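PDB 3DDM: putative mandelate racemase/muconate lactonizing enzyme, which is of unknown function but has the two-domain build of the enolase superfamily, an N-terminal alpha+beta domain joined to a TIM-like barrel. Local coordinates for residues M218-G223 with A249-L254; R172-K177 with A198-M203; I10-V15 with V43-S48. The protein carries 1 engineered substitution. All coordinates share one frame; numbering follows the deposited sequence.

Contact 1. Residues M218-G223 with A249-L254; sequences MAQRLG and AAPMPL
Q220 NE2 donates a hydrogen bond to A249 O, 3.0 Å away. The donor lies nearly along the C=O axis of A249. The bond is not straight at the hydrogen, where the angle is 142°. A249 O also sits 25° out of the Q220 amide plane. Q220 sets off away from the loop, and a bend at chi2 brings its amide back. The Q220 chain then crosses the P251 ring at about a right angle. This bond is the one hydrogen bond between 218-223 and 249-254. It ties helix 212-222 to the C-terminal end of helix 240-249.

Apart from this bond the contact is apolar. CB of A219 points toward the loop. It meets A250 CB at 3.9 Å and P251 CD at 4.1 Å. M252 SD lies 4.2 Å from the same A219 CB. M252 reaches back toward the helix with a folded chain. Its CG stands between the backbone N and the carbonyl carbon (chi1 77°), and the chain bends again at chi2 and chi3. Its methyl CE thereby comes to 3.9 Å from L222 CB. The edge of the P251 ring made by CG and CD rests against A219 O, and P251 CG also meets G223 CA at 4.2 Å. A219 O receives a weak backbone bond from G223 N.

Helix 212-222 and helix 240-249 are successive outer helices of the barrel. Strand 229-231 runs between them in sequence, and its L230 is touched by both A219 and M252. L222 turns to A189 of helix 182-196. The 249-254 loop leads on into strand 254-256.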
loop_
_atom_site.group_PDB
_atom_site.type_symbol
_atom_site.label_atom_id
_atom_site.label_comp_id
_atom_site.label_asym_id
_atom_site.label_seq_id
_atom_site.Cartn_x
_atom_site.Cartn_y
_atom_site.Cartn_z
ATOM N N MET A 218 6.976 -3.482 -30.244
ATOM C CA MET A 218 6.692 -2.054 -30.355
ATOM C C MET A 218 7.947 -1.183 -30.343
ATOM O O MET A 218 8.055 -0.243 -31.129
ATOM C CB MET A 218 5.747 -1.604 -29.241
ATOM C CG MET A 218 4.308 -2.041 -29.419
ATOM S SD MET A 218 3.525 -1.439 -30.932
ATOM C CE MET A 218 3.472 0.334 -30.606
ATOM N N ALA A 219 8.895 -1.486 -29.462
ATOM C CA ALA A 219 10.118 -0.693 -29.396
ATOM C C ALA A 219 10.789 -0.667 -30.764
ATOM O O ALA A 219 11.490 0.280 -31.108
ATOM C CB ALA A 219 11.058 -1.268 -28.362
ATOM N N GLN A 220 10.559 -1.720 -31.543
ATOM C CA GLN A 220 11.124 -1.848 -32.885
ATOM C C GLN A 220 10.369 -0.952 -33.871
ATOM O O GLN A 220 10.975 -0.176 -34.612
ATOM C CB GLN A 220 11.024 -3.303 -33.353
ATOM C CG GLN A 220 12.326 -3.916 -33.847
ATOM C CD GLN A 220 13.261 -4.309 -32.716
ATOM O OE1 GLN A 220 12.929 -5.157 -31.878
ATOM N NE2 GLN A 220 14.442 -3.699 -32.690
ATOM N N ARG A 221 9.044 -1.080 -33.868
ATOM C CA ARG A 221 8.166 -0.305 -34.737
ATOM C C ARG A 221 8.208 1.198 -34.440
ATOM O O ARG A 221 7.856 2.009 -35.294
ATOM C CB ARG A 221 6.730 -0.820 -34.604
ATOM C CG ARG A 221 6.584 -2.286 -34.990
ATOM C CD ARG A 221 5.237 -2.873 -34.583
ATOM N NE ARG A 221 4.115 -2.292 -35.314
ATOM C CZ ARG A 221 2.852 -2.671 -35.147
ATOM N NH1 ARG A 221 2.562 -3.630 -34.275
ATOM N NH2 ARG A 221 1.878 -2.099 -35.849
ATOM N N LEU A 222 8.630 1.570 -33.234
ATOM C CA LEU A 222 8.716 2.980 -32.869
ATOM C C LEU A 222 10.047 3.572 -33.318
ATOM O O LEU A 222 10.154 4.778 -33.525
ATOM C CB LEU A 222 8.575 3.168 -31.353
ATOM C CG LEU A 222 7.202 2.945 -30.713
ATOM C CD1 LEU A 222 7.332 3.084 -29.211
ATOM C CD2 LEU A 222 6.195 3.942 -31.255
ATOM N N GLY A 223 11.054 2.714 -33.464
ATOM C CA GLY A 223 12.380 3.152 -33.875
ATOM C C GLY A 223 12.427 4.353 -34.802
ATOM O O GLY A 223 13.114 5.327 -34.506
ATOM N N ALA A 249 17.205 -5.087 -27.088
ATOM C CA ALA A 249 16.415 -5.131 -28.307
ATOM C C ALA A 249 15.859 -3.775 -28.724
ATOM O O ALA A 249 15.530 -3.572 -29.892
ATOM C CB ALA A 249 15.267 -6.125 -28.143
ATOM N N ALA A 250 15.747 -2.845 -27.782
ATOM C CA ALA A 250 15.198 -1.538 -28.106
ATOM C C ALA A 250 16.198 -0.618 -28.796
ATOM O O ALA A 250 17.371 -0.558 -28.428
ATOM C CB ALA A 250 14.657 -0.878 -26.855
ATOM N N PRO A 251 15.739 0.112 -29.820
ATOM C CA PRO A 251 16.565 1.046 -30.589
ATOM C C PRO A 251 16.807 2.301 -29.769
ATOM O O PRO A 251 17.810 2.990 -29.949
ATOM C CB PRO A 251 15.711 1.359 -31.814
ATOM C CG PRO A 251 14.624 0.298 -31.810
ATOM C CD PRO A 251 14.372 0.055 -30.362
ATOM N N MET A 252 15.867 2.603 -28.875
ATOM C CA MET A 252 15.972 3.781 -28.029
ATOM C C MET A 252 16.189 3.372 -26.585
ATOM O O MET A 252 15.963 2.219 -26.214
ATOM C CB MET A 252 14.692 4.624 -28.128
ATOM C CG MET A 252 13.476 4.082 -27.348
ATOM S SD MET A 252 12.812 2.502 -27.919
ATOM C CE MET A 252 11.995 3.008 -29.415
ATOM N N PRO A 253 16.657 4.312 -25.748
ATOM C CA PRO A 253 16.866 3.950 -24.346
ATOM C C PRO A 253 15.539 3.837 -23.572
ATOM O O PRO A 253 14.507 4.389 -23.967
ATOM C CB PRO A 253 17.787 5.066 -23.829
ATOM C CG PRO A 253 17.443 6.234 -24.689
ATOM C CD PRO A 253 17.293 5.609 -26.059
ATOM N N LEU A 254 15.592 3.100 -22.473
ATOM C CA LEU A 254 14.449 2.861 -21.625
ATOM C C LEU A 254 14.462 3.826 -20.437
ATOM O O LEU A 254 15.527 4.232 -19.963
ATOM C CB LEU A 254 14.495 1.402 -21.141
ATOM C CG LEU A 254 13.699 0.344 -21.923
ATOM C CD1 LEU A 254 13.774 0.574 -23.414
ATOM C CD2 LEU A 254 14.223 -1.017 -21.567
#

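Contact 2. Residues R172-K177 with A198-M203; sequences RAFKLK and AATPLM
The F174 ring meets T200 at its edge. T200 CG2 lies near the ring plane, 3.8 Å from F174 CE2. T200 CG2 is anti to the backbone N, and this turns the methyl to the ring. The F174 side chain also touches A151 and I154 of strand 146-154, L196 of helix 182-196, and K166 and A167 of helix 159-169.

The backbones pair as parallel strands, F174 with L202 and K175 with M203. F174 N bonds to P201 O, and M203 N to F174 O at 2.8 Å. L176 N bonds to M203 O almost straight, at 174°, although it stands 46° above that carbonyl plane. On the F174 side of the sheet, L202 CD1 meets L176 CD1 at 3.8 Å. On the other side, K175 crosses M203 at about a right angle, with K175 CG 3.7 Å from M203 CB. K175 NZ goes on to a salt bridge with E231 and a hydrogen bond with Y150 OH.

The contact is the strand pair of a beta-alpha-beta unit in the barrel. Helix 182-196 makes the crossover and packs on F174, L176 and L202. Strands 146-154 and 229-231 continue the sheet beyond this pair.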
loop_
_atom_site.group_PDB
_atom_site.type_symbol
_atom_site.label_atom_id
_atom_site.label_comp_id
_atom_site.label_asym_id
_atom_site.label_seq_id
_atom_site.Cartn_x
_atom_site.Cartn_y
_atom_site.Cartn_z
ATOM N N ARG A 172 9.083 22.772 -26.378
ATOM C CA ARG A 172 9.967 22.304 -27.442
ATOM C C ARG A 172 10.348 20.817 -27.297
ATOM O O ARG A 172 11.338 20.362 -27.875
ATOM C CB ARG A 172 11.233 23.174 -27.490
ATOM C CG ARG A 172 10.974 24.645 -27.801
ATOM C CD ARG A 172 10.429 24.829 -29.216
ATOM N NE ARG A 172 9.867 26.163 -29.444
ATOM C CZ ARG A 172 8.583 26.485 -29.283
ATOM N NH1 ARG A 172 7.696 25.579 -28.893
ATOM N NH2 ARG A 172 8.180 27.725 -29.516
ATOM N N ALA A 173 9.561 20.072 -26.524
ATOM C CA ALA A 173 9.774 18.636 -26.309
ATOM C C ALA A 173 8.427 18.048 -25.887
ATOM O O ALA A 173 7.669 18.685 -25.154
ATOM C CB ALA A 173 10.825 18.398 -25.230
ATOM N N PHE A 174 8.126 16.839 -26.352
ATOM C CA PHE A 174 6.837 16.217 -26.052
ATOM C C PHE A 174 6.909 14.720 -25.749
ATOM O O PHE A 174 7.789 14.018 -26.248
ATOM C CB PHE A 174 5.894 16.447 -27.241
ATOM C CG PHE A 174 5.893 17.866 -27.741
ATOM C CD1 PHE A 174 4.976 18.794 -27.252
ATOM C CD2 PHE A 174 6.876 18.299 -28.628
ATOM C CE1 PHE A 174 5.043 20.138 -27.635
ATOM C CE2 PHE A 174 6.952 19.639 -29.013
ATOM C CZ PHE A 174 6.038 20.562 -28.516
ATOM N N LYS A 175 5.978 14.250 -24.915
ATOM C CA LYS A 175 5.886 12.838 -24.568
ATOM C C LYS A 175 4.467 12.349 -24.837
ATOM O O LYS A 175 3.502 12.921 -24.334
ATOM C CB LYS A 175 6.244 12.589 -23.099
ATOM C CG LYS A 175 6.300 11.091 -22.742
ATOM C CD LYS A 175 6.945 10.804 -21.381
ATOM C CE LYS A 175 6.077 11.252 -20.227
ATOM N NZ LYS A 175 6.732 11.031 -18.911
ATOM N N LEU A 176 4.363 11.290 -25.640
ATOM C CA LEU A 176 3.088 10.681 -26.013
ATOM C C LEU A 176 2.736 9.466 -25.158
ATOM O O LEU A 176 3.618 8.746 -24.690
ATOM C CB LEU A 176 3.131 10.227 -27.473
ATOM C CG LEU A 176 2.935 11.222 -28.618
ATOM C CD1 LEU A 176 3.531 12.588 -28.274
ATOM C CD2 LEU A 176 3.572 10.639 -29.871
ATOM N N LYS A 177 1.439 9.247 -24.970
ATOM C CA LYS A 177 0.949 8.103 -24.213
ATOM C C LYS A 177 0.694 7.011 -25.242
ATOM O O LYS A 177 0.102 7.262 -26.287
ATOM C CB LYS A 177 -0.381 8.421 -23.510
ATOM C CG LYS A 177 -0.380 9.608 -22.549
ATOM C CD LYS A 177 -0.347 9.183 -21.086
ATOM C CE LYS A 177 1.085 9.133 -20.538
ATOM N NZ LYS A 177 1.143 8.724 -19.093
ATOM N N ALA A 198 12.488 17.013 -36.739
ATOM C CA ALA A 198 13.519 16.047 -36.396
ATOM C C ALA A 198 14.412 16.469 -35.239
ATOM O O ALA A 198 14.898 15.626 -34.484
ATOM C CB ALA A 198 14.368 15.763 -37.618
ATOM N N ALA A 199 14.645 17.765 -35.095
ATOM C CA ALA A 199 15.496 18.227 -34.011
ATOM C C ALA A 199 14.745 18.236 -32.679
ATOM O O ALA A 199 15.360 18.279 -31.616
ATOM C CB ALA A 199 16.036 19.621 -34.325
ATOM N N THR A 200 13.418 18.181 -32.743
ATOM C CA THR A 200 12.586 18.211 -31.543
ATOM C C THR A 200 12.538 16.878 -30.795
ATOM O O THR A 200 12.207 15.838 -31.370
ATOM C CB THR A 200 11.133 18.631 -31.893
ATOM O OG1 THR A 200 11.150 19.890 -32.581
ATOM C CG2 THR A 200 10.287 18.761 -30.625
ATOM N N PRO A 201 12.873 16.896 -29.495
ATOM C CA PRO A 201 12.878 15.718 -28.625
ATOM C C PRO A 201 11.483 15.104 -28.489
ATOM O O PRO A 201 10.538 15.788 -28.108
ATOM C CB PRO A 201 13.374 16.278 -27.295
ATOM C CG PRO A 201 14.220 17.418 -27.701
ATOM C CD PRO A 201 13.407 18.064 -28.779
ATOM N N LEU A 202 11.357 13.817 -28.797
ATOM C CA LEU A 202 10.074 13.130 -28.690
ATOM C C LEU A 202 10.220 11.881 -27.814
ATOM O O LEU A 202 11.159 11.098 -27.974
ATOM C CB LEU A 202 9.550 12.746 -30.083
ATOM C CG LEU A 202 8.162 12.091 -30.134
ATOM C CD1 LEU A 202 7.148 12.986 -29.451
ATOM C CD2 LEU A 202 7.751 11.843 -31.573
ATOM N N MET A 203 9.288 11.709 -26.881
ATOM C CA MET A 203 9.310 10.574 -25.969
ATOM C C MET A 203 7.986 9.802 -26.033
ATOM O O MET A 203 7.036 10.248 -26.674
ATOM C CB MET A 203 9.571 11.065 -24.535
ATOM C CG MET A 203 10.885 11.825 -24.355
ATOM S SD MET A 203 10.936 13.523 -25.055
ATOM C CE MET A 203 11.263 14.417 -23.621
#

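Contact 3. Residues I10-V15 with V43-S48; sequences ITPARV and VEVEDS
A13 and R14 both face E46, which makes a classic beta bulge at the edge of an antiparallel sheet. A13 N bonds to E46 O at 2.9 Å. R14 N reaches the same oxygen only weakly. E46 N returns a nearly straight bond to R14 O.

R14 and E46 point to one face of the sheet. R14 CG is anti to the backbone N (chi1 174°), and a turn at chi3 carries the guanidinium across to the neighbouring strand. It serves two carboxylates, one through each terminal nitrogen. R14 NH1 forms a salt bridge with E46 OE1 at 2.8 Å, and E46 CB sits at the guanidinium edge. The E46 chain is extended. NH2 makes a weak bond to E44 OE1 in a second salt bridge, with the R14 guanidinium and E44 carboxylate planes 82° apart. E44 CG stands between its backbone N and carbonyl carbon, and the chain runs extended to R14.

V15 and V45 point to the other face. V15 CG2 meets V45 CG1 at 4.2 Å, and both pack on L120 of helix 110-131. D47 OD1 forms a salt bridge with R131, while S48 N binds D47 OD2 at 2.6 Å from above the carboxylate plane.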
loop_
_atom_site.group_PDB
_atom_site.type_symbol
_atom_site.label_atom_id
_atom_site.label_comp_id
_atom_site.label_asym_id
_atom_site.label_seq_id
_atom_site.Cartn_x
_atom_site.Cartn_y
_atom_site.Cartn_z
ATOM N N ILE A 10 16.273 21.506 12.910
ATOM C CA ILE A 10 14.843 21.596 12.641
ATOM C C ILE A 10 14.054 21.085 13.841
ATOM O O ILE A 10 14.365 20.027 14.382
ATOM C CB ILE A 10 14.430 20.719 11.440
ATOM C CG1 ILE A 10 15.459 20.833 10.315
ATOM C CG2 ILE A 10 13.044 21.133 10.952
ATOM C CD1 ILE A 10 15.541 22.198 9.707
ATOM N N THR A 11 13.029 21.822 14.249
ATOM C CA THR A 11 12.212 21.395 15.376
ATOM C C THR A 11 10.739 21.593 15.055
ATOM O O THR A 11 10.120 22.547 15.519
ATOM C CB THR A 11 12.552 22.179 16.663
ATOM O OG1 THR A 11 13.959 22.083 16.928
ATOM C CG2 THR A 11 11.786 21.596 17.854
ATOM N N PRO A 12 10.155 20.678 14.258
ATOM C CA PRO A 12 8.746 20.742 13.861
ATOM C C PRO A 12 7.858 20.969 15.073
ATOM O O PRO A 12 8.132 20.435 16.145
ATOM C CB PRO A 12 8.512 19.380 13.223
ATOM C CG PRO A 12 9.856 19.036 12.668
ATOM C CD PRO A 12 10.770 19.426 13.784
ATOM N N ALA A 13 6.797 21.751 14.903
ATOM C CA ALA A 13 5.887 22.043 16.000
ATOM C C ALA A 13 4.436 21.783 15.627
ATOM O O ALA A 13 3.644 21.315 16.446
ATOM C CB ALA A 13 6.053 23.482 16.434
ATOM N N ARG A 14 4.087 22.104 14.387
ATOM C CA ARG A 14 2.733 21.910 13.895
ATOM C C ARG A 14 2.849 21.418 12.467
ATOM O O ARG A 14 3.645 21.944 11.694
ATOM C CB ARG A 14 1.960 23.231 13.955
ATOM C CG ARG A 14 0.572 23.194 13.326
ATOM C CD ARG A 14 -0.185 24.504 13.581
ATOM N NE ARG A 14 -0.865 25.008 12.386
ATOM C CZ ARG A 14 -0.243 25.511 11.317
ATOM N NH1 ARG A 14 1.085 25.586 11.282
ATOM N NH2 ARG A 14 -0.948 25.931 10.271
ATOM N N VAL A 15 2.075 20.395 12.124
ATOM C CA VAL A 15 2.107 19.823 10.778
ATOM C C VAL A 15 0.687 19.620 10.264
ATOM O O VAL A 15 -0.054 18.789 10.788
ATOM C CB VAL A 15 2.834 18.464 10.775
ATOM C CG1 VAL A 15 2.859 17.894 9.373
ATOM C CG2 VAL A 15 4.242 18.622 11.316
ATOM N N VAL A 43 1.220 20.086 2.126
ATOM C CA VAL A 43 1.555 20.002 3.542
ATOM C C VAL A 43 2.403 21.183 3.960
ATOM O O VAL A 43 3.236 21.668 3.185
ATOM C CB VAL A 43 2.299 18.690 3.874
ATOM C CG1 VAL A 43 1.324 17.523 3.826
ATOM C CG2 VAL A 43 3.426 18.465 2.880
ATOM N N GLU A 44 2.158 21.664 5.176
ATOM C CA GLU A 44 2.913 22.787 5.709
ATOM C C GLU A 44 3.444 22.429 7.075
ATOM O O GLU A 44 2.683 22.081 7.967
ATOM C CB GLU A 44 2.043 24.043 5.814
ATOM C CG GLU A 44 0.836 23.911 6.726
ATOM C CD GLU A 44 0.150 25.249 6.983
ATOM O OE1 GLU A 44 0.836 26.214 7.375
ATOM O OE2 GLU A 44 -1.082 25.334 6.808
ATOM N N VAL A 45 4.758 22.483 7.228
ATOM C CA VAL A 45 5.377 22.188 8.507
ATOM C C VAL A 45 5.820 23.484 9.168
ATOM O O VAL A 45 6.625 24.224 8.605
ATOM C CB VAL A 45 6.615 21.303 8.352
ATOM C CG1 VAL A 45 7.275 21.118 9.721
ATOM C CG2 VAL A 45 6.224 19.960 7.744
ATOM N N GLU A 46 5.288 23.767 10.354
ATOM C CA GLU A 46 5.670 24.973 11.069
ATOM C C GLU A 46 6.782 24.687 12.068
ATOM O O GLU A 46 6.715 23.746 12.860
ATOM C CB GLU A 46 4.490 25.591 11.812
ATOM C CG GLU A 46 4.811 26.996 12.298
ATOM C CD GLU A 46 3.722 27.585 13.161
ATOM O OE1 GLU A 46 2.541 27.509 12.755
ATOM O OE2 GLU A 46 4.046 28.133 14.240
ATOM N N ASP A 47 7.798 25.534 12.013
ATOM C CA ASP A 47 8.980 25.465 12.857
ATOM C C ASP A 47 8.659 25.865 14.295
ATOM O O ASP A 47 7.585 26.399 14.584
ATOM C CB ASP A 47 10.017 26.429 12.288
ATOM C CG ASP A 47 11.410 26.122 12.732
ATOM O OD1 ASP A 47 12.333 26.823 12.257
ATOM O OD2 ASP A 47 11.587 25.189 13.545
ATOM N N SER A 48 9.605 25.610 15.190
ATOM C CA SER A 48 9.450 25.973 16.595
ATOM C C SER A 48 9.628 27.493 16.720
ATOM O O SER A 48 9.256 28.089 17.729
ATOM C CB SER A 48 10.503 25.263 17.444
ATOM O OG SER A 48 11.805 25.606 17.002
#

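In the fold
Contacts 1 and 2 lie in the barrel, and contact 3 in the N-terminal domain. Contact 2 closes before contact 1 opens. The two follow directly, because strand 202-205 leads into helix 212-222. Their centres are 15 Å apart and their nearest atoms about 7 Å, so they do not touch. Contact 2 joins neighbouring strands of the barrel wall, whereas contact 1 joins the outer helix layer to a loop. Helix 182-196 touches side chains of both. Contact 3 sits on the opposite side of the chain's centre. Its centre is 41 Å from that of contact 2 and 47 Å from that of contact 1.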